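Local atomic coordinates of putative sulfatase yidJ (Bacteroides fragilis, PDB entry 2QZU), a protein that probably hydrolyses sulfate esters as a metal-dependent arylsulfatase of the alkaline phosphatase clan. Residues 326-330 against 400-404; 409-414 against 474-479. One frame throughout, in Å; residues are numbered along the deposited sequence.

Contact 1 (326-330 against 400-404); sequences KDIFY and PYYFV
One face of the Tyr401 ring receives the CB of Phe329, which sits 3.7 Å from the ring centroid and almost exactly on its normal, a CH-pi contact. The Phe329 ring then turns its edge to that same face in an offset T-shaped pair, with the planes at 79° and its CD1 3.7 Å from Tyr401 CE2. On a face of the Phe329 ring lies CD1 of Ile328, near the rim. Further along the strand, the edge of Phe403 meets the carboxylate of Asp327, OD1 standing 3.3 Å from CD1; the positive rim of an aromatic ring suits such a neighbour.

The strand is the outermost one of the four-stranded antiparallel sheet in the C-terminal part of this sulfatase, and the loop lies over it just ahead of helix 331-334. Phe329 is an apt residue here because its ring also reaches Ile436 and Phe438 on the far edge strand.

Polar contact between the segments runs through water. Tyr401, whose CG lies anti to the backbone N (chi1 167°), sends its hydroxyl across to the loop, where OH donates to one water at 2.8 Å. That water in turn donates to Asp327 OD1 at 2.6 Å and to the carbonyl O of Tyr402. A second water donates to both Tyr401 OH and the carbonyl O of Asp327, 2.8 Å from the latter.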
ATOM      1  N   LYS A 326      11.499 -13.250  -1.718  1.00  9.97           N
ATOM      2  CA  LYS A 326      12.488 -14.142  -2.310  1.00  9.48           C
ATOM      3  C   LYS A 326      13.630 -14.289  -1.261  1.00  8.31           C
ATOM      4  O   LYS A 326      13.386 -14.370  -0.049  1.00 10.30           O
ATOM      5  CB  LYS A 326      13.060 -13.671  -3.627  1.00 11.42           C
ATOM      6  CG  LYS A 326      13.895 -12.422  -3.539  1.00 20.27           C
ATOM      7  CD  LYS A 326      13.294 -11.400  -2.603  1.00 19.81           C
ATOM      8  CE  LYS A 326      12.237 -10.569  -3.291  1.00 10.00           C
ATOM      9  NZ  LYS A 326      12.524  -9.108  -3.156  1.00 16.07           N
ATOM     10  N   ASP A 327      14.871 -14.306  -1.737  1.00  8.50           N
ATOM     11  CA  ASP A 327      16.043 -14.460  -0.885  1.00  9.58           C
ATOM     12  C   ASP A 327      16.071 -15.888  -0.307  1.00  8.58           C
ATOM     13  O   ASP A 327      16.345 -16.082   0.877  1.00 10.04           O
ATOM     14  CB  ASP A 327      16.026 -13.446   0.269  1.00 10.76           C
ATOM     15  CG  ASP A 327      17.419 -13.256   0.884  1.00 18.75           C
ATOM     16  OD1 ASP A 327      18.336 -13.973   0.473  1.00 16.74           O
ATOM     17  OD2 ASP A 327      17.603 -12.393   1.764  1.00 18.34           O
ATOM     18  N   ILE A 328      15.800 -16.872  -1.159  1.00  8.84           N
ATOM     19  CA  ILE A 328      15.779 -18.267  -0.736  1.00  8.00           C
ATOM     20  C   ILE A 328      16.084 -19.202  -1.906  1.00  6.85           C
ATOM     21  O   ILE A 328      15.935 -18.827  -3.070  1.00  8.50           O
ATOM     22  CB  ILE A 328      14.408 -18.613  -0.109  1.00  9.96           C
ATOM     23  CG1 ILE A 328      14.464 -19.986   0.556  1.00  9.01           C
ATOM     24  CG2 ILE A 328      13.320 -18.570  -1.171  1.00  7.95           C
ATOM     25  CD1 ILE A 328      15.325 -20.027   1.802  1.00 20.12           C
ATOM     26  N   PHE A 329      16.495 -20.422  -1.592  1.00  6.59           N
ATOM     27  CA  PHE A 329      16.887 -21.393  -2.605  1.00  7.45           C
ATOM     28  C   PHE A 329      15.805 -22.050  -3.456  1.00  5.81           C
ATOM     29  O   PHE A 329      16.124 -22.726  -4.434  1.00  8.51           O
ATOM     30  CB  PHE A 329      17.739 -22.480  -1.951  1.00  8.94           C
ATOM     31  CG  PHE A 329      17.177 -22.979  -0.658  1.00  8.89           C
ATOM     32  CD1 PHE A 329      17.771 -22.630   0.551  1.00 10.73           C
ATOM     33  CD2 PHE A 329      16.021 -23.754  -0.643  1.00 10.66           C
ATOM     34  CE1 PHE A 329      17.221 -23.051   1.762  1.00 19.32           C
ATOM     35  CE2 PHE A 329      15.461 -24.178   0.559  1.00  8.59           C
ATOM     36  CZ  PHE A 329      16.062 -23.825   1.763  1.00 12.81           C
ATOM     37  N   TYR A 330      14.539 -21.868  -3.099  1.00  8.81           N
ATOM     38  CA  TYR A 330      13.454 -22.468  -3.872  1.00  4.68           C
ATOM     39  C   TYR A 330      13.450 -22.005  -5.330  1.00  3.70           C
ATOM     40  O   TYR A 330      13.792 -20.858  -5.633  1.00  7.71           O
ATOM     41  CB  TYR A 330      12.105 -22.154  -3.218  1.00  5.39           C
ATOM     42  CG  TYR A 330      11.888 -22.879  -1.906  1.00  5.71           C
ATOM     43  CD1 TYR A 330      11.892 -24.276  -1.855  1.00  8.08           C
ATOM     44  CD2 TYR A 330      11.673 -22.176  -0.723  1.00 11.65           C
ATOM     45  CE1 TYR A 330      11.686 -24.957  -0.653  1.00 15.35           C
ATOM     46  CE2 TYR A 330      11.464 -22.845   0.486  1.00  6.87           C
ATOM     47  CZ  TYR A 330      11.473 -24.237   0.510  1.00 12.02           C
ATOM     48  OH  TYR A 330      11.278 -24.907   1.699  1.00 12.85           O
ATOM     49  N   PRO A 400      26.100 -21.971  -7.810  1.00  6.14           N
ATOM     50  CA  PRO A 400      26.022 -21.812  -6.356  1.00  4.65           C
ATOM     51  C   PRO A 400      24.752 -21.099  -5.888  1.00  7.74           C
ATOM     52  O   PRO A 400      24.002 -20.544  -6.694  1.00  5.89           O
ATOM     53  CB  PRO A 400      27.265 -20.990  -6.045  1.00  4.20           C
ATOM     54  CG  PRO A 400      27.342 -20.077  -7.240  1.00  3.86           C
ATOM     55  CD  PRO A 400      27.074 -21.022  -8.391  1.00  6.94           C
ATOM     56  N   TYR A 401      24.513 -21.147  -4.580  1.00  7.32           N
ATOM     57  CA  TYR A 401      23.387 -20.459  -3.952  1.00  5.88           C
ATOM     58  C   TYR A 401      23.965 -19.700  -2.765  1.00  4.26           C
ATOM     59  O   TYR A 401      24.837 -20.217  -2.064  1.00  6.74           O
ATOM     60  CB  TYR A 401      22.320 -21.424  -3.436  1.00  7.57           C
ATOM     61  CG  TYR A 401      21.338 -20.726  -2.516  1.00  7.30           C
ATOM     62  CD1 TYR A 401      20.449 -19.770  -3.010  1.00  5.40           C
ATOM     63  CD2 TYR A 401      21.357 -20.954  -1.142  1.00  5.36           C
ATOM     64  CE1 TYR A 401      19.611 -19.052  -2.157  1.00 10.87           C
ATOM     65  CE2 TYR A 401      20.524 -20.240  -0.279  1.00  8.76           C
ATOM     66  CZ  TYR A 401      19.656 -19.292  -0.794  1.00  4.97           C
ATOM     67  OH  TYR A 401      18.839 -18.570   0.053  1.00  8.63           O
ATOM     68  N   TYR A 402      23.471 -18.491  -2.521  1.00  4.19           N
ATOM     69  CA  TYR A 402      23.980 -17.681  -1.420  1.00  3.35           C
ATOM     70  C   TYR A 402      22.958 -16.931  -0.582  1.00  8.03           C
ATOM     71  O   TYR A 402      21.910 -16.511  -1.065  1.00  7.87           O
ATOM     72  CB  TYR A 402      24.921 -16.584  -1.946  1.00  4.26           C
ATOM     73  CG  TYR A 402      26.196 -17.049  -2.577  1.00  3.11           C
ATOM     74  CD1 TYR A 402      27.336 -17.278  -1.803  1.00  5.83           C
ATOM     75  CD2 TYR A 402      26.271 -17.267  -3.951  1.00  3.40           C
ATOM     76  CE1 TYR A 402      28.516 -17.713  -2.386  1.00  9.28           C
ATOM     77  CE2 TYR A 402      27.447 -17.704  -4.543  1.00  5.81           C
ATOM     78  CZ  TYR A 402      28.563 -17.927  -3.753  1.00 11.29           C
ATOM     79  OH  TYR A 402      29.723 -18.387  -4.325  1.00  6.48           O
ATOM     80  N   PHE A 403      23.318 -16.773   0.685  1.00  9.15           N
ATOM     81  CA  PHE A 403      22.609 -15.937   1.635  1.00  5.43           C
ATOM     82  C   PHE A 403      23.712 -15.581   2.614  1.00  7.28           C
ATOM     83  O   PHE A 403      24.275 -16.458   3.269  1.00  6.90           O
ATOM     84  CB  PHE A 403      21.485 -16.593   2.428  1.00  9.70           C
ATOM     85  CG  PHE A 403      20.940 -15.670   3.484  1.00  8.67           C
ATOM     86  CD1 PHE A 403      20.279 -14.499   3.111  1.00 11.30           C
ATOM     87  CD2 PHE A 403      21.224 -15.877   4.832  1.00  7.04           C
ATOM     88  CE1 PHE A 403      19.922 -13.542   4.061  1.00 14.47           C
ATOM     89  CE2 PHE A 403      20.872 -14.926   5.788  1.00 14.08           C
ATOM     90  CZ  PHE A 403      20.221 -13.753   5.402  1.00 14.52           C
ATOM     91  N   VAL A 404      24.040 -14.298   2.678  1.00  8.16           N
ATOM     92  CA  VAL A 404      25.087 -13.821   3.569  1.00  6.88           C
ATOM     93  C   VAL A 404      24.494 -12.820   4.550  1.00  7.18           C
ATOM     94  O   VAL A 404      23.842 -11.859   4.141  1.00  9.55           O
ATOM     95  CB  VAL A 404      26.219 -13.112   2.777  1.00  6.59           C
ATOM     96  CG1 VAL A 404      27.322 -12.652   3.735  1.00  8.80           C
ATOM     97  CG2 VAL A 404      26.783 -14.044   1.724  1.00  7.60           C
TER
HETATM   98  O   HOH W   1      19.275 -15.998  -0.912  1.00  6.66           O
HETATM   99  O   HOH W   2      17.837 -17.643   2.729  1.00 24.18           O

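Contact 2 (409-414 against 474-479); sequences HATGYR and DPFAQY
Arg414 reaches out from its strand to meet Asp474 with the NE/NH2 side of its guanidinium, and Phe476 over a ring face. Asp474 opens an Asx turn leading into the 3-10 segment 475-479, which follows helix 455-471 and packs against the C-terminal antiparallel sheet. The guanidinium grips the carboxylate side-on, one nitrogen to each oxygen. NE donates to OD1 of Asp474 at 2.8 Å along a nearly straight line, while the longer bond from NH2 to OD2 uses the syn lone pair, the two planes being 40° apart.

Arginine suits this place because its chain is apolar along its length and charged at its end. Bent at chi2 (-63°), it lays CG over the centre of the Phe476 ring, 3.3 Å from the centroid, and then brings the guanidinium over the CD2 side of the ring. A further bond, from NH1 to the carbonyl O of Tyr413 at 2.9 Å, helps fix the rotation of the group. The opposite face of Phe476 is covered by CD2 of Tyr479, so the phenyl ring is sandwiched; at its edge stands the carbonyl O of Gly412. Gly412 has backbone angles at which a CB would press on the preceding carbonyl oxygen.

Tyr479 brings its OH to within 3.2 Å of Ala410 CA, a close approach that suits a residue with nothing beyond CB. A water links that hydroxyl to the carbonyl O of His409. Asp474 OD2 has a second donor, the backbone N of Phe476, which approaches from above the carboxylate plane at 3.2 Å.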
ATOM      1  N   HIS A 409      29.295 -12.482   8.491  1.00 11.36           N
ATOM      2  CA  HIS A 409      29.486 -13.440   7.408  1.00 13.06           C
ATOM      3  C   HIS A 409      29.578 -14.901   7.845  1.00  9.68           C
ATOM      4  O   HIS A 409      29.469 -15.798   7.015  1.00 11.13           O
ATOM      5  CB  HIS A 409      30.723 -13.066   6.583  1.00 13.07           C
ATOM      6  CG  HIS A 409      30.594 -11.768   5.844  1.00 11.29           C
ATOM      7  ND1 HIS A 409      31.577 -11.284   5.011  1.00 13.05           N
ATOM      8  CD2 HIS A 409      29.599 -10.847   5.824  1.00  8.19           C
ATOM      9  CE1 HIS A 409      31.199 -10.120   4.509  1.00  8.48           C
ATOM     10  NE2 HIS A 409      30.002  -9.834   4.989  1.00  9.54           N
ATOM     11  N   ALA A 410      29.774 -15.149   9.141  1.00  9.56           N
ATOM     12  CA  ALA A 410      29.867 -16.520   9.633  1.00 11.85           C
ATOM     13  C   ALA A 410      28.489 -17.164   9.746  1.00  8.37           C
ATOM     14  O   ALA A 410      28.364 -18.323  10.146  1.00  9.19           O
ATOM     15  CB  ALA A 410      30.572 -16.553  10.991  1.00 12.22           C
ATOM     16  N   THR A 411      27.454 -16.406   9.401  1.00  6.54           N
ATOM     17  CA  THR A 411      26.085 -16.909   9.459  1.00  7.00           C
ATOM     18  C   THR A 411      25.453 -16.783   8.083  1.00  8.53           C
ATOM     19  O   THR A 411      25.615 -15.766   7.415  1.00  8.61           O
ATOM     20  CB  THR A 411      25.238 -16.117  10.479  1.00 10.64           C
ATOM     21  OG1 THR A 411      25.748 -16.350  11.797  1.00 12.85           O
ATOM     22  CG2 THR A 411      23.774 -16.555  10.429  1.00 14.07           C
ATOM     23  N   GLY A 412      24.741 -17.822   7.661  1.00  6.45           N
ATOM     24  CA  GLY A 412      24.101 -17.778   6.363  1.00  5.60           C
ATOM     25  C   GLY A 412      24.014 -19.128   5.680  1.00  7.08           C
ATOM     26  O   GLY A 412      24.214 -20.171   6.302  1.00  6.00           O
ATOM     27  N   TYR A 413      23.708 -19.094   4.388  1.00  7.50           N
ATOM     28  CA  TYR A 413      23.579 -20.297   3.576  1.00  6.13           C
ATOM     29  C   TYR A 413      24.579 -20.320   2.437  1.00  2.70           C
ATOM     30  O   TYR A 413      24.958 -19.278   1.907  1.00  6.87           O
ATOM     31  CB  TYR A 413      22.206 -20.355   2.899  1.00  5.51           C
ATOM     32  CG  TYR A 413      21.022 -20.707   3.756  1.00 12.59           C
ATOM     33  CD1 TYR A 413      20.743 -22.035   4.085  1.00 11.12           C
ATOM     34  CD2 TYR A 413      20.135 -19.720   4.179  1.00  9.98           C
ATOM     35  CE1 TYR A 413      19.597 -22.368   4.811  1.00  9.75           C
ATOM     36  CE2 TYR A 413      18.994 -20.040   4.906  1.00 17.47           C
ATOM     37  CZ  TYR A 413      18.731 -21.365   5.217  1.00 15.81           C
ATOM     38  OH  TYR A 413      17.599 -21.681   5.939  1.00 14.64           O
ATOM     39  N   ARG A 414      24.980 -21.525   2.053  1.00  5.58           N
ATOM     40  CA  ARG A 414      25.826 -21.726   0.881  1.00  5.33           C
ATOM     41  C   ARG A 414      25.260 -23.001   0.276  1.00  9.49           C
ATOM     42  O   ARG A 414      24.908 -23.936   0.999  1.00  8.85           O
ATOM     43  CB  ARG A 414      27.303 -21.910   1.236  1.00  2.17           C
ATOM     44  CG  ARG A 414      27.964 -20.655   1.769  1.00  2.50           C
ATOM     45  CD  ARG A 414      28.004 -19.513   0.748  1.00  5.27           C
ATOM     46  NE  ARG A 414      28.828 -18.420   1.256  1.00  5.84           N
ATOM     47  CZ  ARG A 414      28.478 -17.614   2.254  1.00  8.60           C
ATOM     48  NH1 ARG A 414      27.302 -17.760   2.852  1.00  6.33           N
ATOM     49  NH2 ARG A 414      29.325 -16.688   2.688  1.00  6.32           N
ATOM     50  N   ASP A 474      36.014 -17.816  -0.303  1.00 10.88           N
ATOM     51  CA  ASP A 474      34.892 -17.545   0.591  1.00 10.19           C
ATOM     52  C   ASP A 474      35.190 -18.211   1.934  1.00 10.86           C
ATOM     53  O   ASP A 474      35.279 -19.436   2.015  1.00  7.98           O
ATOM     54  CB  ASP A 474      33.617 -18.124  -0.035  1.00  9.98           C
ATOM     55  CG  ASP A 474      32.348 -17.682   0.674  1.00  9.37           C
ATOM     56  OD1 ASP A 474      31.273 -17.761   0.040  1.00  8.35           O
ATOM     57  OD2 ASP A 474      32.415 -17.269   1.848  1.00  8.44           O
ATOM     58  N   PRO A 475      35.367 -17.412   3.002  1.00 15.29           N
ATOM     59  CA  PRO A 475      35.661 -17.942   4.340  1.00 12.73           C
ATOM     60  C   PRO A 475      34.708 -19.031   4.847  1.00 13.49           C
ATOM     61  O   PRO A 475      35.070 -19.814   5.725  1.00  9.83           O
ATOM     62  CB  PRO A 475      35.623 -16.694   5.219  1.00 14.65           C
ATOM     63  CG  PRO A 475      36.141 -15.633   4.299  1.00 16.53           C
ATOM     64  CD  PRO A 475      35.398 -15.936   3.009  1.00 12.56           C
ATOM     65  N   PHE A 476      33.497 -19.077   4.295  1.00  9.74           N
ATOM     66  CA  PHE A 476      32.491 -20.066   4.692  1.00  9.17           C
ATOM     67  C   PHE A 476      33.010 -21.495   4.449  1.00  9.82           C
ATOM     68  O   PHE A 476      32.568 -22.453   5.092  1.00 10.06           O
ATOM     69  CB  PHE A 476      31.196 -19.803   3.898  1.00  9.37           C
ATOM     70  CG  PHE A 476      29.962 -20.443   4.481  1.00  5.13           C
ATOM     71  CD1 PHE A 476      29.741 -21.814   4.365  1.00  6.98           C
ATOM     72  CD2 PHE A 476      28.987 -19.656   5.093  1.00  8.99           C
ATOM     73  CE1 PHE A 476      28.563 -22.388   4.841  1.00  5.77           C
ATOM     74  CE2 PHE A 476      27.806 -20.220   5.571  1.00  4.62           C
ATOM     75  CZ  PHE A 476      27.592 -21.584   5.444  1.00  4.84           C
ATOM     76  N   ALA A 477      33.962 -21.631   3.531  1.00  8.64           N
ATOM     77  CA  ALA A 477      34.541 -22.935   3.214  1.00  9.78           C
ATOM     78  C   ALA A 477      35.095 -23.635   4.454  1.00  9.31           C
ATOM     79  O   ALA A 477      35.026 -24.857   4.569  1.00 12.14           O
ATOM     80  CB  ALA A 477      35.651 -22.772   2.182  1.00  8.56           C
ATOM     81  N   GLN A 478      35.648 -22.855   5.377  1.00  7.76           N
ATOM     82  CA  GLN A 478      36.235 -23.403   6.598  1.00 12.00           C
ATOM     83  C   GLN A 478      35.242 -24.048   7.566  1.00 12.68           C
ATOM     84  O   GLN A 478      35.644 -24.786   8.466  1.00 14.08           O
ATOM     85  CB  GLN A 478      37.016 -22.309   7.330  1.00 10.01           C
ATOM     86  CG  GLN A 478      38.268 -21.863   6.593  1.00 12.16           C
ATOM     87  CD  GLN A 478      39.356 -22.912   6.629  1.00 16.01           C
ATOM     88  OE1 GLN A 478      39.892 -23.230   7.693  1.00 28.09           O
ATOM     89  NE2 GLN A 478      39.687 -23.467   5.472  1.00 22.79           N
ATOM     90  N   TYR A 479      33.950 -23.782   7.376  1.00 10.97           N
ATOM     91  CA  TYR A 479      32.934 -24.335   8.265  1.00 13.00           C
ATOM     92  C   TYR A 479      32.544 -25.768   7.910  1.00 12.12           C
ATOM     93  O   TYR A 479      32.016 -26.498   8.746  1.00 12.17           O
ATOM     94  CB  TYR A 479      31.671 -23.463   8.272  1.00 10.80           C
ATOM     95  CG  TYR A 479      31.911 -21.972   8.378  1.00  9.55           C
ATOM     96  CD1 TYR A 479      33.039 -21.455   9.020  1.00  8.92           C
ATOM     97  CD2 TYR A 479      30.997 -21.072   7.831  1.00  8.51           C
ATOM     98  CE1 TYR A 479      33.247 -20.071   9.108  1.00 12.41           C
ATOM     99  CE2 TYR A 479      31.192 -19.697   7.915  1.00 14.21           C
ATOM    100  CZ  TYR A 479      32.318 -19.202   8.548  1.00 13.65           C
ATOM    101  OH  TYR A 479      32.529 -17.839   8.576  1.00 11.56           O
TER
HETATM  102  O   HOH W   3      31.835 -16.987   6.101  1.00 14.77           O

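After strand 306-311 of the large mixed sheet the chain enters the loop of contact 1; it then adds strands 338-341 and 349-352 to that sheet and, some 70 residues on, reaches strand 399-404 of the small sheet, which closes the contact. A short turn leads into strand 412-417, where contact 2 opens; it closes 60 residues on, past two more strands and helix 455-471. The two loops are therefore in series, neither enclosing nor crossing the other. The contact centres lie about 13 Å apart, joined by neighbouring strands: Phe403 O probably accepts from Tyr413 N, and Tyr402 packs on Arg414. Contact 1 ties a loop of the sulfatase family region to this sheet, contact 2 the C-terminal tail.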